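Local coordinates for disulfide oxidoreductase (Xylella fastidiosa, PDB 2REM), which probably acts as a DsbA-type periplasmic thiol-disulfide oxidoreductase, helping to form disulfide bonds in other proteins through a thioredoxin-type redox-active centre, at residues Y11-D16 and G163-T168; A41-K46 and H170-T175; A65-V70 and V151-T156; F74-L79 and K139-A144. All coordinates share one frame; numbering follows the deposited sequence.

The four contacts are spread through one thioredoxin-like chain with an inserted helical region. Contact 1 joins strands 11-13 and 165-167 at one margin of the central sheet. Contact 2 packs helix 38-52 against helix 172-190, which follows strand 165-167, and its centre lies about 18 Å from that of contact 1. Contact 3 joins two loops, and contact 4 two helices on the far side of the chain's centre from contact 2. Contacts 3 and 4 are about 12 Å apart between centres and touch through Val66. Along the chain, contact 4 is nested inside contact 3, and contact 3 inside both contacts 1 and 2. Contacts 1 and 2 thus bring together parts of the chain from before and after the helical region.

Contact 1 (Y11-D16 and G163-T168); sequences YVEIPD and GRYMVT
Glu13 and Arg164 run side by side at the margin of the sheet, their side chains pointing the same way. CB of Glu13 lies 4.0 Å from the carbonyl O of Arg164. CG comes closer to that oxygen and also touches CE2 of the Tyr165 ring at 3.9 Å. CG of Glu13 stands anti to the backbone N (chi1 -168°), and the extended chain beyond it lays the carboxylate alongside the arginine. There Glu13 OE1 receives an almost straight bond of 3.0 Å from Arg164 NE, part of a salt bridge. The oxygen sits at the guanidinium edge, in its plane, while NE meets it from above the carboxylate plane. Tyr165 OH lies over one face of the same guanidinium.

On this side of the sheet Tyr11 CE1 also packs on Tyr165 CD2, 3.8 Å away. The two rings are almost perpendicular but meet obliquely. Arg185 serves both tyrosines, with a hydrogen bond to Tyr11 OH and a cation-pi contact with Tyr165. On the other side Val12 CG2 presses on Met166 CE at 3.5 Å, a tight fit. Ile14 CD1 packs against Met166 CB.

The backbones are tied by a reciprocal pair of bonds, Val12 N to Met166 O and Met166 N to Val12 O, both 2.8 Å. Ile14 N to Arg164 O adds a third. Arg164 and Tyr165 together face a single residue of strand 158-161. This is a classic beta bulge at the start of strand 165-167, next to an antiparallel edge strand of the thioredoxin-like sheet.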
loop_
_atom_site.group_PDB
_atom_site.type_symbol
_atom_site.label_atom_id
_atom_site.label_comp_id
_atom_site.label_asym_id
_atom_site.label_seq_id
_atom_site.Cartn_x
_atom_site.Cartn_y
_atom_site.Cartn_z
ATOM N N TYR A 11 -2.235 -3.894 17.906
ATOM C CA TYR A 11 -1.164 -4.049 16.945
ATOM C C TYR A 11 -0.385 -5.282 17.381
ATOM O O TYR A 11 -0.507 -5.720 18.516
ATOM C CB TYR A 11 -0.243 -2.797 16.885
ATOM C CG TYR A 11 0.519 -2.559 18.183
ATOM C CD1 TYR A 11 1.790 -3.139 18.394
ATOM C CD2 TYR A 11 -0.030 -1.783 19.212
ATOM C CE1 TYR A 11 2.480 -2.933 19.596
ATOM C CE2 TYR A 11 0.661 -1.578 20.408
ATOM C CZ TYR A 11 1.909 -2.161 20.588
ATOM O OH TYR A 11 2.597 -1.978 21.769
ATOM N N VAL A 12 0.421 -5.831 16.471
ATOM C CA VAL A 12 1.334 -6.895 16.844
ATOM C C VAL A 12 2.730 -6.493 16.386
ATOM O O VAL A 12 2.901 -5.629 15.525
ATOM C CB VAL A 12 0.912 -8.270 16.252
ATOM C CG1 VAL A 12 -0.387 -8.804 16.914
ATOM C CG2 VAL A 12 0.735 -8.159 14.738
ATOM N N GLU A 13 3.726 -7.124 16.973
ATOM C CA GLU A 13 5.085 -6.833 16.636
ATOM C C GLU A 13 5.560 -7.892 15.675
ATOM O O GLU A 13 5.395 -9.089 15.915
ATOM C CB GLU A 13 5.992 -6.800 17.880
ATOM C CG GLU A 13 7.370 -6.190 17.496
ATOM C CD GLU A 13 8.316 -5.971 18.660
ATOM O OE1 GLU A 13 9.523 -5.739 18.376
ATOM O OE2 GLU A 13 7.858 -6.020 19.827
ATOM N N ILE A 14 6.173 -7.421 14.598
ATOM C CA ILE A 14 6.747 -8.275 13.571
ATOM C C ILE A 14 8.157 -8.691 14.001
ATOM O O ILE A 14 9.029 -7.834 14.152
ATOM C CB ILE A 14 6.782 -7.507 12.236
ATOM C CG1 ILE A 14 5.357 -7.146 11.819
ATOM C CG2 ILE A 14 7.559 -8.287 11.155
ATOM C CD1 ILE A 14 5.271 -5.886 10.947
ATOM N N PRO A 15 8.379 -10.008 14.201
ATOM C CA PRO A 15 9.674 -10.488 14.658
ATOM C C PRO A 15 10.710 -10.163 13.600
ATOM O O PRO A 15 10.451 -10.354 12.411
ATOM C CB PRO A 15 9.484 -12.004 14.779
ATOM C CG PRO A 15 8.311 -12.324 13.947
ATOM C CD PRO A 15 7.430 -11.107 13.981
ATOM N N ASP A 16 11.844 -9.623 14.044
ATOM C CA ASP A 16 12.960 -9.296 13.163
ATOM C C ASP A 16 12.490 -8.325 12.078
ATOM O O ASP A 16 13.003 -8.333 10.985
ATOM C CB ASP A 16 13.530 -10.567 12.515
ATOM C CG ASP A 16 14.225 -11.485 13.511
ATOM O OD1 ASP A 16 14.779 -10.999 14.531
ATOM O OD2 ASP A 16 14.231 -12.715 13.265
ATOM N N GLY A 163 8.184 -1.235 9.824
ATOM C CA GLY A 163 8.350 -2.668 9.546
ATOM C C GLY A 163 8.250 -3.519 10.804
ATOM O O GLY A 163 8.532 -4.713 10.783
ATOM N N ARG A 164 7.863 -2.889 11.899
ATOM C CA ARG A 164 7.954 -3.526 13.199
ATOM C C ARG A 164 6.591 -3.705 13.848
ATOM O O ARG A 164 6.382 -4.658 14.576
ATOM C CB ARG A 164 8.853 -2.695 14.108
ATOM C CG ARG A 164 9.153 -3.308 15.421
ATOM C CD ARG A 164 10.315 -2.565 16.042
ATOM N NE ARG A 164 10.618 -3.078 17.365
ATOM C CZ ARG A 164 11.341 -2.419 18.254
ATOM N NH1 ARG A 164 11.824 -1.221 17.951
ATOM N NH2 ARG A 164 11.577 -2.958 19.439
ATOM N N TYR A 165 5.679 -2.770 13.618
ATOM C CA TYR A 165 4.384 -2.838 14.279
ATOM C C TYR A 165 3.294 -2.863 13.257
ATOM O O TYR A 165 3.171 -1.943 12.454
ATOM C CB TYR A 165 4.191 -1.677 15.241
ATOM C CG TYR A 165 5.300 -1.601 16.242
ATOM C CD1 TYR A 165 6.275 -0.613 16.147
ATOM C CD2 TYR A 165 5.395 -2.539 17.254
ATOM C CE1 TYR A 165 7.314 -0.558 17.058
ATOM C CE2 TYR A 165 6.428 -2.497 18.170
ATOM C CZ TYR A 165 7.374 -1.494 18.060
ATOM O OH TYR A 165 8.391 -1.441 18.956
ATOM N N MET A 166 2.497 -3.916 13.302
ATOM C CA MET A 166 1.426 -4.074 12.354
ATOM C C MET A 166 0.130 -3.811 13.090
ATOM O O MET A 166 -0.212 -4.508 14.060
ATOM C CB MET A 166 1.463 -5.475 11.741
ATOM C CG MET A 166 0.296 -5.761 10.811
ATOM S SD MET A 166 0.489 -7.364 9.979
ATOM C CE MET A 166 0.641 -8.559 11.302
ATOM N N VAL A 167 -0.575 -2.797 12.617
ATOM C CA VAL A 167 -1.826 -2.376 13.246
ATOM C C VAL A 167 -2.879 -3.457 13.022
ATOM O O VAL A 167 -2.965 -4.046 11.939
ATOM C CB VAL A 167 -2.297 -1.021 12.684
ATOM C CG1 VAL A 167 -3.619 -0.592 13.308
ATOM C CG2 VAL A 167 -1.232 0.059 12.955
ATOM N N THR A 168 -3.681 -3.714 14.053
ATOM C CA THR A 168 -4.792 -4.639 13.946
ATOM C C THR A 168 -5.997 -3.894 14.505
ATOM O O THR A 168 -6.470 -4.162 15.618
ATOM C CB THR A 168 -4.499 -5.933 14.717
ATOM O OG1 THR A 168 -4.307 -5.618 16.096
ATOM C CG2 THR A 168 -3.230 -6.607 14.183
#

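Contact 2 (A41-K46 and H170-T175); sequences AHFDSK and HDFEDT
Phe43 and Phe172 mark the closest approach of the two backbones, their CA atoms 6.4 Å apart where helix 38-52 meets the first turn of helix 172-190. Their rings form an offset stack, with centroids 4.7 Å apart and planes tilted by 27°. The two side chains run antiparallel past one another. Phe43 CB lies over a face of the Phe172 ring in a CH-pi contact. CD1 of Phe43 reaches Phe172 CG at 3.4 Å. His42 CB comes to the edge of the same ring, 3.7 Å from CE1 of Phe172.

Lys46 crosses Glu173 at about a right angle. Its CE is 3.0 Å from Glu173 OE1, but Lys46 NZ stays 4.1 Å from that oxygen, too far for a salt bridge. The attraction is therefore probably modest.

Asp171 fixes the start of the second helix. Its OD2 accepts from Asp174 N at 2.8 Å, while OD1 takes a bond from the ring of His170. The result is an N-capped C-terminal helix packed through an aromatic pair on the helix that begins at the thioredoxin-type CxxC sequence.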
loop_
_atom_site.group_PDB
_atom_site.type_symbol
_atom_site.label_atom_id
_atom_site.label_comp_id
_atom_site.label_asym_id
_atom_site.label_seq_id
_atom_site.Cartn_x
_atom_site.Cartn_y
_atom_site.Cartn_z
ATOM N N ALA A 41 -10.319 0.363 -0.957
ATOM C CA ALA A 41 -10.992 1.411 -1.715
ATOM C C ALA A 41 -11.662 2.398 -0.780
ATOM O O ALA A 41 -11.584 3.610 -0.986
ATOM C CB ALA A 41 -12.022 0.806 -2.669
ATOM N N HIS A 42 -12.300 1.864 0.258
ATOM C CA HIS A 42 -13.095 2.675 1.175
ATOM C C HIS A 42 -12.200 3.482 2.099
ATOM O O HIS A 42 -12.542 4.585 2.504
ATOM C CB HIS A 42 -14.036 1.792 1.990
ATOM C CG HIS A 42 -15.118 1.141 1.180
ATOM N ND1 HIS A 42 -15.846 0.066 1.641
ATOM C CD2 HIS A 42 -15.592 1.410 -0.062
ATOM C CE1 HIS A 42 -16.732 -0.291 0.727
ATOM N NE2 HIS A 42 -16.591 0.504 -0.320
ATOM N N PHE A 43 -11.045 2.922 2.417
ATOM C CA PHE A 43 -10.133 3.515 3.355
ATOM C C PHE A 43 -9.319 4.617 2.719
ATOM O O PHE A 43 -8.842 5.509 3.411
ATOM C CB PHE A 43 -9.188 2.422 3.838
ATOM C CG PHE A 43 -8.257 2.828 4.943
ATOM C CD1 PHE A 43 -8.653 3.693 5.963
ATOM C CD2 PHE A 43 -6.989 2.270 4.999
ATOM C CE1 PHE A 43 -7.768 4.016 7.020
ATOM C CE2 PHE A 43 -6.115 2.582 6.032
ATOM C CZ PHE A 43 -6.518 3.458 7.036
ATOM N N ASP A 44 -9.135 4.550 1.401
ATOM C CA ASP A 44 -8.086 5.343 0.809
ATOM C C ASP A 44 -8.219 6.835 1.079
ATOM O O ASP A 44 -7.239 7.486 1.414
ATOM C CB ASP A 44 -7.915 5.069 -0.675
ATOM C CG ASP A 44 -6.720 5.808 -1.236
ATOM O OD1 ASP A 44 -5.541 5.480 -0.873
ATOM O OD2 ASP A 44 -6.977 6.750 -1.987
ATOM N N SER A 45 -9.424 7.375 0.972
ATOM C CA SER A 45 -9.591 8.816 1.164
ATOM C C SER A 45 -9.217 9.226 2.577
ATOM O O SER A 45 -8.549 10.243 2.750
ATOM C CB SER A 45 -11.008 9.268 0.828
ATOM O OG SER A 45 -11.893 8.827 1.836
ATOM N N LYS A 46 -9.653 8.444 3.573
ATOM C CA LYS A 46 -9.312 8.713 4.980
ATOM C C LYS A 46 -7.795 8.583 5.163
ATOM O O LYS A 46 -7.174 9.397 5.852
ATOM C CB LYS A 46 -10.060 7.790 5.975
ATOM C CG LYS A 46 -11.408 8.306 6.461
ATOM C CD LYS A 46 -12.065 7.377 7.512
ATOM C CE LYS A 46 -13.452 7.871 7.944
ATOM N NZ LYS A 46 -14.534 7.544 6.954
ATOM N N HIS A 170 -9.938 -2.098 14.476
ATOM C CA HIS A 170 -11.311 -2.593 14.387
ATOM C C HIS A 170 -12.057 -1.903 13.243
ATOM O O HIS A 170 -13.044 -2.430 12.721
ATOM C CB HIS A 170 -11.994 -2.340 15.747
ATOM C CG HIS A 170 -13.452 -2.694 15.800
ATOM N ND1 HIS A 170 -14.448 -1.815 15.421
ATOM C CD2 HIS A 170 -14.085 -3.806 16.252
ATOM C CE1 HIS A 170 -15.628 -2.384 15.606
ATOM N NE2 HIS A 170 -15.437 -3.588 16.116
ATOM N N ASP A 171 -11.587 -0.709 12.884
ATOM C CA ASP A 171 -12.210 0.126 11.871
ATOM C C ASP A 171 -11.174 1.127 11.401
ATOM O O ASP A 171 -10.084 1.218 11.989
ATOM C CB ASP A 171 -13.504 0.810 12.370
ATOM C CG ASP A 171 -13.311 1.622 13.650
ATOM O OD1 ASP A 171 -14.026 1.346 14.629
ATOM O OD2 ASP A 171 -12.482 2.547 13.687
ATOM N N PHE A 172 -11.503 1.872 10.346
ATOM C CA PHE A 172 -10.527 2.795 9.736
ATOM C C PHE A 172 -10.005 3.827 10.723
ATOM O O PHE A 172 -8.798 4.051 10.787
ATOM C CB PHE A 172 -11.127 3.496 8.537
ATOM C CG PHE A 172 -11.463 2.567 7.403
ATOM C CD1 PHE A 172 -12.472 2.898 6.501
ATOM C CD2 PHE A 172 -10.807 1.349 7.277
ATOM C CE1 PHE A 172 -12.794 2.045 5.462
ATOM C CE2 PHE A 172 -11.123 0.473 6.232
ATOM C CZ PHE A 172 -12.128 0.821 5.336
ATOM N N GLU A 173 -10.915 4.446 11.484
ATOM C CA GLU A 173 -10.525 5.444 12.487
ATOM C C GLU A 173 -9.627 4.877 13.577
ATOM O O GLU A 173 -8.642 5.501 13.958
ATOM C CB GLU A 173 -11.735 6.120 13.121
ATOM C CG GLU A 173 -11.852 7.573 12.730
ATOM C CD GLU A 173 -12.175 7.746 11.266
ATOM O OE1 GLU A 173 -13.119 7.065 10.786
ATOM O OE2 GLU A 173 -11.497 8.562 10.594
ATOM N N ASP A 174 -9.994 3.707 14.084
ATOM C CA ASP A 174 -9.194 3.010 15.090
ATOM C C ASP A 174 -7.821 2.697 14.508
ATOM O O ASP A 174 -6.783 2.849 15.152
ATOM C CB ASP A 174 -9.929 1.737 15.514
ATOM C CG ASP A 174 -9.242 0.999 16.641
ATOM O OD1 ASP A 174 -9.169 -0.260 16.552
ATOM O OD2 ASP A 174 -8.789 1.651 17.628
ATOM N N THR A 175 -7.820 2.225 13.274
ATOM C CA THR A 175 -6.570 1.906 12.607
ATOM C C THR A 175 -5.632 3.110 12.584
ATOM O O THR A 175 -4.435 2.973 12.884
ATOM C CB THR A 175 -6.831 1.374 11.196
ATOM O OG1 THR A 175 -7.404 0.085 11.337
ATOM C CG2 THR A 175 -5.533 1.217 10.423
#

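Contact 3 (A65-V70 and V151-T156)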
loop_
_atom_site.group_PDB
_atom_site.type_symbol
_atom_site.label_atom_id
_atom_site.label_comp_id
_atom_site.label_asym_id
_atom_site.label_seq_id
_atom_site.Cartn_x
_atom_site.Cartn_y
_atom_site.Cartn_z
ATOM N N ALA A 65 -0.399 -5.452 -2.012
ATOM C CA ALA A 65 -0.503 -6.811 -1.543
ATOM C C ALA A 65 -0.302 -7.803 -2.687
ATOM O O ALA A 65 -1.112 -7.882 -3.647
ATOM C CB ALA A 65 -1.873 -7.046 -0.841
ATOM N N VAL A 66 0.776 -8.566 -2.556
ATOM C CA VAL A 66 1.095 -9.631 -3.487
ATOM C C VAL A 66 0.656 -10.904 -2.812
ATOM O O VAL A 66 1.452 -11.590 -2.142
ATOM C CB VAL A 66 2.585 -9.643 -3.877
ATOM C CG1 VAL A 66 2.867 -10.805 -4.808
ATOM C CG2 VAL A 66 2.935 -8.311 -4.574
ATOM N N PHE A 67 -0.639 -11.188 -2.949
ATOM C CA PHE A 67 -1.271 -12.242 -2.166
ATOM C C PHE A 67 -1.612 -13.428 -3.072
ATOM O O PHE A 67 -2.217 -14.397 -2.628
ATOM C CB PHE A 67 -2.551 -11.712 -1.494
ATOM C CG PHE A 67 -2.322 -10.823 -0.283
ATOM C CD1 PHE A 67 -1.060 -10.665 0.293
ATOM C CD2 PHE A 67 -3.407 -10.185 0.306
ATOM C CE1 PHE A 67 -0.889 -9.864 1.419
ATOM C CE2 PHE A 67 -3.254 -9.397 1.424
ATOM C CZ PHE A 67 -1.978 -9.223 1.985
ATOM N N GLY A 68 -1.211 -13.353 -4.341
ATOM C CA GLY A 68 -1.491 -14.426 -5.270
ATOM C C GLY A 68 -2.798 -14.152 -5.989
ATOM O O GLY A 68 -3.459 -13.145 -5.726
ATOM N N GLY A 69 -3.170 -15.053 -6.890
ATOM C CA GLY A 69 -4.420 -14.934 -7.630
ATOM C C GLY A 69 -4.678 -13.542 -8.196
ATOM O O GLY A 69 -3.814 -12.944 -8.860
ATOM N N VAL A 70 -5.876 -13.021 -7.928
ATOM C CA VAL A 70 -6.314 -11.761 -8.523
ATOM C C VAL A 70 -5.520 -10.564 -8.027
ATOM O O VAL A 70 -5.474 -9.536 -8.689
ATOM C CB VAL A 70 -7.841 -11.495 -8.314
ATOM C CG1 VAL A 70 -8.679 -12.600 -8.971
ATOM C CG2 VAL A 70 -8.182 -11.345 -6.828
ATOM N N VAL A 151 5.995 -9.347 6.971
ATOM C CA VAL A 151 4.979 -8.678 7.776
ATOM C C VAL A 151 3.886 -9.644 8.237
ATOM O O VAL A 151 3.457 -9.606 9.402
ATOM C CB VAL A 151 4.380 -7.479 7.026
ATOM C CG1 VAL A 151 3.077 -7.003 7.680
ATOM C CG2 VAL A 151 5.402 -6.362 6.960
ATOM N N ARG A 152 3.468 -10.513 7.324
ATOM C CA ARG A 152 2.424 -11.535 7.569
ATOM C C ARG A 152 1.076 -10.899 7.901
ATOM O O ARG A 152 0.477 -11.163 8.955
ATOM C CB ARG A 152 2.845 -12.535 8.643
ATOM C CG ARG A 152 4.101 -13.315 8.299
ATOM C CD ARG A 152 3.789 -14.530 7.437
ATOM N NE ARG A 152 3.123 -15.537 8.261
ATOM C CZ ARG A 152 3.743 -16.418 9.045
ATOM N NH1 ARG A 152 3.016 -17.261 9.763
ATOM N NH2 ARG A 152 5.081 -16.494 9.104
ATOM N N PRO A 153 0.591 -10.057 6.987
ATOM C CA PRO A 153 -0.681 -9.419 7.219
ATOM C C PRO A 153 -1.770 -10.468 7.071
ATOM O O PRO A 153 -1.556 -11.480 6.413
ATOM C CB PRO A 153 -0.766 -8.399 6.073
ATOM C CG PRO A 153 0.006 -9.065 4.930
ATOM C CD PRO A 153 1.183 -9.671 5.684
ATOM N N VAL A 154 -2.893 -10.244 7.732
ATOM C CA VAL A 154 -4.113 -10.986 7.468
ATOM C C VAL A 154 -5.035 -9.927 6.847
ATOM O O VAL A 154 -5.656 -9.106 7.556
ATOM C CB VAL A 154 -4.698 -11.593 8.769
ATOM C CG1 VAL A 154 -6.120 -12.107 8.572
ATOM C CG2 VAL A 154 -3.821 -12.719 9.257
ATOM N N GLY A 155 -5.077 -9.915 5.524
ATOM C CA GLY A 155 -5.982 -9.038 4.817
ATOM C C GLY A 155 -5.460 -7.623 4.702
ATOM O O GLY A 155 -4.343 -7.291 5.151
ATOM N N THR A 156 -6.286 -6.784 4.089
ATOM C CA THR A 156 -5.922 -5.429 3.768
ATOM C C THR A 156 -7.157 -4.570 4.050
ATOM O O THR A 156 -8.268 -5.084 4.075
ATOM C CB THR A 156 -5.566 -5.319 2.255
ATOM O OG1 THR A 156 -6.651 -5.855 1.482
ATOM C CG2 THR A 156 -4.282 -6.078 1.935
#
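Phe67 reaches from its loop to Pro153 and Thr156 in the loop that leads into strand 158-161. The far end of the ring does the touching. CZ of Phe67 lies 3.6 Å from Pro153 CG, which comes to the ring edge, near its plane. CE2 of Phe67 meets the methyl CG2 of Thr156 at 3.5 Å. That methyl also touches Ala65 CB, 3.8 Å away, so one methyl meets two residues of the first loop, both lying to the same side of it.

Rotation about CA-CB explains which end of Thr156 takes part. CG2 stands anti to the carbonyl carbon, with chi1 of OG1 at 53°, and this turns the methyl to the apolar neighbours. Ala65 holds the Phe67 ring from a different direction, with CB 3.4 Å above the ring plane and over its centre. The phenyl thus has Ala65 over one face and Pro153 at its edge.

Further out, Trp71 meets the Phe67 ring and touches both Ala65 and Thr156. Ala148 of helix 135-151 also packs on Phe67. Ile32 of strand 27-33 touches Ala65 and Pro153, one from each loop. Gly68 N makes a hydrogen bond with Asp72 OD1, which ties the turn after Phe67 to helix 71-83.

Thr156 also touches Cys37 of the CxxC sequence, and it directly precedes the position where thioredoxin-fold enzymes usually carry a cis-proline. No hydrogen bond links the two loops. Their contact rests on apolar packing alone, so it depends on shape and probably adds hydrophobic surface beside the presumed redox centre.

Contact 4 (F74-L79 and K139-A144); sequences FARAYL and KRFQAA
Arg76 bends at chi3 (-76°), which swings its guanidinium over the ring of Phe141. In Phe141, CG is anti to the backbone N (chi1 179°), and this sends the phenyl across to the other helix. The two flat groups lie on each other in a stacked cation-pi contact, with Arg76 CZ 3.8 Å from the centroid of the Phe141 ring. NH1 is over the ring centre and comes within 3.3 Å of Phe141 CE2. NH2 lies nearer the root of the ring and forms a salt bridge with Glu138, one turn back on the helix of Phe141.

Glu138 also bonds Gln142 NE2, which lies at the edge of the Phe141 ring. The acid therefore positions both polar neighbours of the phenyl. Ala75 CB touches the ring at CE1, 4.2 Å away, and Val66 of the preceding loop packs on it too.

Leu79 packs on the backbone where Arg140 joins Phe141. Its CD1 is 3.3 Å from Phe141 N, and its CD2 is 3.8 Å from Arg140 CB. The polar end of Arg140 runs on to a salt bridge with Glu136. The axes of segments 74-79 and 139-144 make an angle of 124° between their N-to-C directions and come within 9.7 Å of each other.

No hydrogen bond joins these two segments. Glu138 probably offsets part of the arginine's charge, while the flat guanidinium packs on the ring between helices 71-83 and 135-151.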
loop_
_atom_site.group_PDB
_atom_site.type_symbol
_atom_site.label_atom_id
_atom_site.label_comp_id
_atom_site.label_asym_id
_atom_site.label_seq_id
_atom_site.Cartn_x
_atom_site.Cartn_y
_atom_site.Cartn_z
ATOM N N PHE A 74 -2.934 -6.694 -10.065
ATOM C CA PHE A 74 -3.169 -5.346 -9.573
ATOM C C PHE A 74 -2.027 -4.793 -8.760
ATOM O O PHE A 74 -1.819 -3.572 -8.713
ATOM C CB PHE A 74 -4.490 -5.279 -8.817
ATOM C CG PHE A 74 -5.644 -5.345 -9.719
ATOM C CD1 PHE A 74 -6.018 -4.212 -10.441
ATOM C CD2 PHE A 74 -6.322 -6.546 -9.929
ATOM C CE1 PHE A 74 -7.096 -4.248 -11.332
ATOM C CE2 PHE A 74 -7.401 -6.586 -10.819
ATOM C CZ PHE A 74 -7.772 -5.411 -11.525
ATOM N N ALA A 75 -1.281 -5.689 -8.116
ATOM C CA ALA A 75 -0.050 -5.261 -7.467
ATOM C C ALA A 75 0.894 -4.753 -8.547
ATOM O O ALA A 75 1.545 -3.730 -8.401
ATOM C CB ALA A 75 0.604 -6.419 -6.739
ATOM N N ARG A 76 1.011 -5.529 -9.618
ATOM C CA ARG A 76 1.885 -5.175 -10.704
ATOM C C ARG A 76 1.408 -3.891 -11.409
ATOM O O ARG A 76 2.231 -3.057 -11.795
ATOM C CB ARG A 76 2.018 -6.379 -11.654
ATOM C CG ARG A 76 3.323 -6.457 -12.361
ATOM C CD ARG A 76 3.411 -7.762 -13.163
ATOM N NE ARG A 76 3.665 -8.926 -12.321
ATOM C CZ ARG A 76 4.851 -9.308 -11.859
ATOM N NH1 ARG A 76 4.915 -10.416 -11.123
ATOM N NH2 ARG A 76 5.977 -8.605 -12.133
ATOM N N ALA A 77 0.089 -3.738 -11.553
ATOM C CA ALA A 77 -0.508 -2.520 -12.082
ATOM C C ALA A 77 -0.049 -1.314 -11.258
ATOM O O ALA A 77 0.423 -0.338 -11.799
ATOM C CB ALA A 77 -2.019 -2.593 -12.063
ATOM N N TYR A 78 -0.236 -1.388 -9.947
ATOM C CA TYR A 78 0.197 -0.302 -9.082
ATOM C C TYR A 78 1.661 0.039 -9.296
ATOM O O TYR A 78 2.018 1.197 -9.453
ATOM C CB TYR A 78 -0.029 -0.634 -7.597
ATOM C CG TYR A 78 0.568 0.464 -6.750
ATOM C CD1 TYR A 78 -0.089 1.695 -6.622
ATOM C CD2 TYR A 78 1.812 0.282 -6.112
ATOM C CE1 TYR A 78 0.483 2.739 -5.883
ATOM C CE2 TYR A 78 2.391 1.307 -5.361
ATOM C CZ TYR A 78 1.719 2.524 -5.257
ATOM O OH TYR A 78 2.272 3.531 -4.519
ATOM N N LEU A 79 2.515 -0.980 -9.250
ATOM C CA LEU A 79 3.946 -0.755 -9.377
ATOM C C LEU A 79 4.312 -0.151 -10.723
ATOM O O LEU A 79 5.115 0.746 -10.770
ATOM C CB LEU A 79 4.742 -2.048 -9.122
ATOM C CG LEU A 79 4.506 -2.567 -7.684
ATOM C CD1 LEU A 79 5.013 -3.975 -7.574
ATOM C CD2 LEU A 79 5.163 -1.686 -6.631
ATOM N N LYS A 139 11.199 -6.397 -9.908
ATOM C CA LYS A 139 11.954 -6.089 -8.685
ATOM C C LYS A 139 11.081 -5.561 -7.539
ATOM O O LYS A 139 11.125 -6.086 -6.418
ATOM C CB LYS A 139 13.109 -5.135 -8.985
ATOM C CG LYS A 139 13.919 -4.783 -7.771
ATOM C CD LYS A 139 14.975 -3.774 -8.123
ATOM C CE LYS A 139 15.692 -3.327 -6.858
ATOM N NZ LYS A 139 16.882 -2.565 -7.261
ATOM N N ARG A 140 10.289 -4.525 -7.822
ATOM C CA ARG A 140 9.377 -3.942 -6.842
ATOM C C ARG A 140 8.307 -4.944 -6.403
ATOM O O ARG A 140 7.910 -4.984 -5.226
ATOM C CB ARG A 140 8.685 -2.707 -7.448
ATOM C CG ARG A 140 9.692 -1.636 -7.780
ATOM C CD ARG A 140 9.021 -0.394 -8.243
ATOM N NE ARG A 140 10.024 0.593 -8.571
ATOM C CZ ARG A 140 9.838 1.902 -8.544
ATOM N NH1 ARG A 140 8.673 2.404 -8.190
ATOM N NH2 ARG A 140 10.844 2.698 -8.873
ATOM N N PHE A 141 7.844 -5.748 -7.360
ATOM C CA PHE A 141 6.865 -6.796 -7.068
ATOM C C PHE A 141 7.442 -7.835 -6.098
ATOM O O PHE A 141 6.803 -8.211 -5.102
ATOM C CB PHE A 141 6.420 -7.448 -8.391
ATOM C CG PHE A 141 5.425 -8.558 -8.232
ATOM C CD1 PHE A 141 4.066 -8.315 -8.404
ATOM C CD2 PHE A 141 5.858 -9.861 -7.950
ATOM C CE1 PHE A 141 3.143 -9.367 -8.274
ATOM C CE2 PHE A 141 4.954 -10.922 -7.854
ATOM C CZ PHE A 141 3.596 -10.673 -8.008
ATOM N N GLN A 142 8.662 -8.278 -6.356
ATOM C CA GLN A 142 9.328 -9.176 -5.425
ATOM C C GLN A 142 9.580 -8.518 -4.063
ATOM O O GLN A 142 9.436 -9.158 -3.029
ATOM C CB GLN A 142 10.612 -9.728 -6.023
ATOM C CG GLN A 142 10.370 -10.671 -7.201
ATOM C CD GLN A 142 9.415 -11.796 -6.859
ATOM O OE1 GLN A 142 9.328 -12.231 -5.698
ATOM N NE2 GLN A 142 8.678 -12.272 -7.862
ATOM N N ALA A 143 9.930 -7.235 -4.062
ATOM C CA ALA A 143 10.172 -6.544 -2.795
ATOM C C ALA A 143 8.859 -6.469 -2.006
ATOM O O ALA A 143 8.851 -6.691 -0.797
ATOM C CB ALA A 143 10.716 -5.154 -3.053
ATOM N N ALA A 144 7.764 -6.155 -2.696
ATOM C CA ALA A 144 6.435 -6.102 -2.068
ATOM C C ALA A 144 6.024 -7.467 -1.531
ATOM O O ALA A 144 5.487 -7.574 -0.416
ATOM C CB ALA A 144 5.396 -5.580 -3.049
#